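Local coordinates for 1-deoxy-D-xylulose 5-phosphate reductoisomerase (Moraxella catarrhalis, PDB 4ZQG), which catalyses the NAD(P)H-dependent rearrangement and reduction of 1-deoxy-D-xylulose 5-phosphate to 2-C-methyl-D-erythritol 4-phosphate in the MEP pathway of isoprenoid synthesis, at residues A[23-28]-A[282-287]; A[365-370]-A[403-408]. All coordinates share one frame; numbering follows the deposited sequence.

Contact 1: residues A[23-28]-A[282-287]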
# COMPACT_ATOMS: atom_id res chain seq x y z
N LEU A 23 -9.99 6.00 -23.23
CA LEU A 23 -11.12 6.75 -23.75
C LEU A 23 -12.31 6.57 -22.87
O LEU A 23 -13.10 7.51 -22.70
CB LEU A 23 -11.44 6.40 -25.23
CG LEU A 23 -10.30 6.91 -26.14
CD1 LEU A 23 -10.36 6.43 -27.58
CD2 LEU A 23 -10.23 8.41 -26.05
N ALA A 24 -12.44 5.39 -22.26
CA ALA A 24 -13.61 5.16 -21.38
C ALA A 24 -13.59 6.10 -20.20
O ALA A 24 -14.65 6.54 -19.73
CB ALA A 24 -13.73 3.71 -20.98
N ILE A 25 -12.39 6.48 -19.77
CA ILE A 25 -12.23 7.44 -18.72
C ILE A 25 -12.50 8.85 -19.22
O ILE A 25 -13.17 9.62 -18.55
CB ILE A 25 -10.81 7.34 -18.14
CG1 ILE A 25 -10.59 5.99 -17.43
CG2 ILE A 25 -10.55 8.48 -17.16
CD1 ILE A 25 -9.12 5.67 -17.13
N ILE A 26 -11.98 9.21 -20.40
CA ILE A 26 -12.25 10.53 -20.97
C ILE A 26 -13.77 10.82 -21.07
O ILE A 26 -14.23 11.93 -20.78
CB ILE A 26 -11.67 10.69 -22.37
CG1 ILE A 26 -10.16 10.42 -22.43
CG2 ILE A 26 -11.96 12.09 -22.87
CD1 ILE A 26 -9.40 11.16 -21.39
N ARG A 27 -14.55 9.81 -21.45
CA ARG A 27 -15.98 10.01 -21.59
C ARG A 27 -16.67 10.22 -20.28
O ARG A 27 -17.81 10.63 -20.24
CB ARG A 27 -16.62 8.80 -22.25
CG ARG A 27 -16.19 8.61 -23.67
CD ARG A 27 -16.86 7.42 -24.30
NE ARG A 27 -16.24 7.22 -25.61
CZ ARG A 27 -15.42 6.23 -25.94
NH1 ARG A 27 -14.92 6.23 -27.16
NH2 ARG A 27 -15.10 5.26 -25.08
N GLN A 28 -16.00 9.90 -19.19
CA GLN A 28 -16.58 10.12 -17.89
C GLN A 28 -16.19 11.47 -17.37
O GLN A 28 -16.79 11.95 -16.39
CB GLN A 28 -16.13 9.04 -16.95
CG GLN A 28 -16.59 7.65 -17.33
CD GLN A 28 -16.02 6.66 -16.36
OE1 GLN A 28 -16.38 6.67 -15.15
NE2 GLN A 28 -15.09 5.82 -16.85
N THR A 282 -8.08 1.66 -13.61
CA THR A 282 -7.56 2.15 -12.33
C THR A 282 -6.21 2.83 -12.52
O THR A 282 -6.07 4.00 -12.21
CB THR A 282 -7.55 1.05 -11.27
OG1 THR A 282 -8.88 0.85 -10.76
CG2 THR A 282 -6.70 1.43 -10.14
N PRO A 283 -5.20 2.12 -13.02
CA PRO A 283 -3.90 2.78 -13.22
C PRO A 283 -3.92 3.91 -14.23
O PRO A 283 -3.17 4.88 -14.09
CB PRO A 283 -3.01 1.68 -13.72
CG PRO A 283 -3.91 0.55 -14.07
CD PRO A 283 -5.09 0.68 -13.19
N ILE A 284 -4.76 3.81 -15.26
CA ILE A 284 -4.80 4.88 -16.25
C ILE A 284 -5.36 6.10 -15.55
O ILE A 284 -4.82 7.17 -15.65
CB ILE A 284 -5.64 4.49 -17.50
CG1 ILE A 284 -4.95 3.33 -18.21
CG2 ILE A 284 -5.75 5.64 -18.51
CD1 ILE A 284 -5.84 2.66 -19.20
N ALA A 285 -6.45 5.92 -14.83
CA ALA A 285 -7.08 7.02 -14.13
C ALA A 285 -6.13 7.70 -13.16
O ALA A 285 -6.08 8.93 -13.10
CB ALA A 285 -8.30 6.49 -13.39
N HIS A 286 -5.39 6.90 -12.38
CA HIS A 286 -4.38 7.39 -11.47
C HIS A 286 -3.34 8.21 -12.19
O HIS A 286 -2.96 9.30 -11.76
CB HIS A 286 -3.65 6.23 -10.77
CG HIS A 286 -2.42 6.68 -10.04
ND1 HIS A 286 -1.16 6.59 -10.58
CD2 HIS A 286 -2.27 7.25 -8.82
CE1 HIS A 286 -0.28 7.11 -9.74
NE2 HIS A 286 -0.93 7.51 -8.66
N ALA A 287 -2.85 7.67 -13.31
CA ALA A 287 -1.82 8.34 -14.04
C ALA A 287 -2.33 9.62 -14.72
O ALA A 287 -1.60 10.61 -14.76
CB ALA A 287 -1.23 7.39 -15.03
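I25 reaches across from the first helix of the Rossmann-type NAD-binding domain, helix 17-26, to touch I284 and A285 on helix 281-289, a short helix far along the chain. One methyl carries the whole contact: CD1 of I25, which ends between the two neighbouring residues of the other helix.

I25 CD1 lies 3.6 Å from I284 CG2 and 3.9 Å from A285 CB, so the methyl is flanked by a branch of one side chain and the whole side chain of the next. I25 places CG1 beside its own backbone N (chi1 -66°) and then extends it (chi2 166°), which carries CD1 out toward helix 281-289. I284 has nearly the same torsions, but it meets the methyl with its CG2 branch and its CB. I25 also packs on K281 and L288 of the same helix, while I284 rests on I153, a residue next to the magnesium ligand D154.

Against the backbone, I25 CD1 sits 3.5 Å from A285 N, a van der Waals approach to the peptide. No hydrogen bond crosses between 23-28 and 282-287, and the nearest CA atoms, those of I25 and A285, are 6.9 Å apart. All three touching residues are buried.

Polar bonds tie down neighbouring residues on both segments. T282 OG1 is hydrogen-bonded to D268 O of the second subunit, and A285 packs on that same residue, which places helix 281-289 at the dimer interface. At the end of segment 23-28, Q28 folds its amide back: NE2 bonds A24 O at 3.0 Å and also S296 O. The A24 oxygen lies in the Q28 amide plane, yet NE2 stands 52° out of the A24 carbonyl plane.

Contact 2: residues A[365-370]-A[403-408]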
# COMPACT_ATOMS: atom_id res chain seq x y z
N LYS A 365 16.53 -17.95 -26.07
CA LYS A 365 17.82 -18.29 -25.52
C LYS A 365 18.82 -18.33 -26.64
O LYS A 365 19.89 -17.69 -26.58
CB LYS A 365 17.79 -19.64 -24.82
CG LYS A 365 19.06 -19.96 -24.07
CD LYS A 365 19.10 -21.39 -23.50
CE LYS A 365 20.27 -21.56 -22.53
NZ LYS A 365 20.47 -22.97 -22.09
N ALA A 366 18.44 -19.06 -27.69
CA ALA A 366 19.34 -19.27 -28.82
C ALA A 366 19.81 -17.93 -29.31
O ALA A 366 20.98 -17.75 -29.62
CB ALA A 366 18.66 -20.06 -29.92
N CYS A 367 18.89 -16.97 -29.33
CA CYS A 367 19.25 -15.60 -29.64
C CYS A 367 20.14 -14.87 -28.59
O CYS A 367 21.03 -14.10 -28.96
CB CYS A 367 17.99 -14.79 -29.91
SG CYS A 367 17.27 -15.16 -31.52
N LEU A 368 19.90 -15.08 -27.30
CA LEU A 368 20.72 -14.41 -26.32
C LEU A 368 22.14 -14.95 -26.43
O LEU A 368 23.09 -14.16 -26.38
CB LEU A 368 20.17 -14.57 -24.90
CG LEU A 368 18.99 -13.67 -24.58
CD1 LEU A 368 18.14 -14.28 -23.48
CD2 LEU A 368 19.44 -12.27 -24.21
N ASP A 369 22.26 -16.27 -26.61
CA ASP A 369 23.55 -16.95 -26.65
C ASP A 369 24.22 -17.00 -28.02
O ASP A 369 25.29 -17.57 -28.16
CB ASP A 369 23.43 -18.36 -26.08
CG ASP A 369 23.14 -18.37 -24.58
OD1 ASP A 369 22.79 -19.45 -24.06
OD2 ASP A 369 23.23 -17.30 -23.92
N ASP A 370 23.60 -16.38 -29.03
CA ASP A 370 24.18 -16.33 -30.37
C ASP A 370 25.36 -15.35 -30.50
O ASP A 370 25.23 -14.18 -30.15
CB ASP A 370 23.11 -15.90 -31.36
CG ASP A 370 23.60 -15.86 -32.77
OD1 ASP A 370 23.03 -16.61 -33.59
OD2 ASP A 370 24.54 -15.09 -33.06
N THR A 403 14.27 -14.96 -36.89
CA THR A 403 13.56 -15.60 -38.01
C THR A 403 14.32 -16.83 -38.47
O THR A 403 13.72 -17.88 -38.67
CB THR A 403 13.39 -14.69 -39.21
OG1 THR A 403 12.69 -13.50 -38.83
CG2 THR A 403 12.58 -15.38 -40.29
N ALA A 404 15.64 -16.71 -38.62
CA ALA A 404 16.47 -17.84 -39.03
C ALA A 404 16.44 -18.96 -38.04
O ALA A 404 16.39 -20.11 -38.42
CB ALA A 404 17.91 -17.40 -39.26
N LYS A 405 16.51 -18.64 -36.75
CA LYS A 405 16.49 -19.65 -35.70
C LYS A 405 15.19 -20.43 -35.77
O LYS A 405 15.17 -21.65 -35.53
CB LYS A 405 16.55 -19.01 -34.32
CG LYS A 405 17.83 -18.26 -33.96
CD LYS A 405 19.12 -18.99 -34.32
CE LYS A 405 20.32 -18.22 -33.76
NZ LYS A 405 21.52 -19.09 -33.61
N ILE A 406 14.11 -19.73 -36.08
CA ILE A 406 12.78 -20.34 -36.13
C ILE A 406 12.77 -21.38 -37.22
O ILE A 406 12.47 -22.53 -36.94
CB ILE A 406 11.65 -19.30 -36.31
CG1 ILE A 406 11.37 -18.64 -34.97
CG2 ILE A 406 10.38 -19.97 -36.83
CD1 ILE A 406 10.72 -17.29 -35.08
N LYS A 407 13.14 -20.96 -38.44
CA LYS A 407 13.24 -21.86 -39.61
C LYS A 407 14.15 -23.06 -39.31
O LYS A 407 13.82 -24.21 -39.61
CB LYS A 407 13.74 -21.10 -40.86
N LEU A 408 15.28 -22.80 -38.68
CA LEU A 408 16.19 -23.86 -38.31
C LEU A 408 15.56 -24.90 -37.37
O LEU A 408 15.87 -26.09 -37.49
CB LEU A 408 17.43 -23.27 -37.64
CG LEU A 408 18.74 -23.31 -38.44
CD1 LEU A 408 19.81 -22.45 -37.78
CD2 LEU A 408 19.23 -24.74 -38.65
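In the all-helical C-terminal part of the enzyme, the end of helix 359-368 packs against the long helix 387-409, and K405 spans the gap between them. Its chain is bent at chi2 (-45°) and nearly extended beyond that, so successive carbons run past the other helix. K405 CG lies 4.0 Å from C367 SG and 4.5 Å from A366 CB, both loose apolar approaches, and CE passes 4.2 Å from the backbone oxygen of A366.

At the end of this chain K405 NZ forms a salt bridge and hydrogen bond of 2.9 Å to D370 OD1. The amine meets that oxygen on its anti side, 16° out of the carboxylate plane. With CG turned opposite the backbone N (chi1 -178°), the D370 carboxylate extends toward K405, and its two oxygens divide the work: OD1 takes the lysine, while OD2 caps the next helix, 371-374, by accepting a hydrogen bond from I373 N and a weak one from T372 N. The capping bonds should help fix the rotation of the carboxylate that receives K405.

The sulfur side of the contact faces inward: C367 is buried and also touches A342 of helix 333-351 and A402 of helix 387-409. The pattern is an interhelical salt bridge to an N-cap aspartate, set beside apolar helix packing in a C-terminal helical bundle.

Overall arrangement
Contact 1 and contact 2 lie on opposite sides of the chain's centre, with centres 40 Å apart and nearest atoms about 28 Å apart, and they follow one another in series along the sequence. Contact 1 joins the NAD-binding Rossmann domain to a helix beside the active site: the side chain of I284 is about 7 Å from the bound NAD and about 10 Å from fosmidomycin. Contact 2 joins helices of the C-terminal domain; its own centre is about 24 Å from the chain's centre. Their settings differ too, since residues of the second subunit reach segment 282-287, whereas no other chain of the assembly touches contact 2.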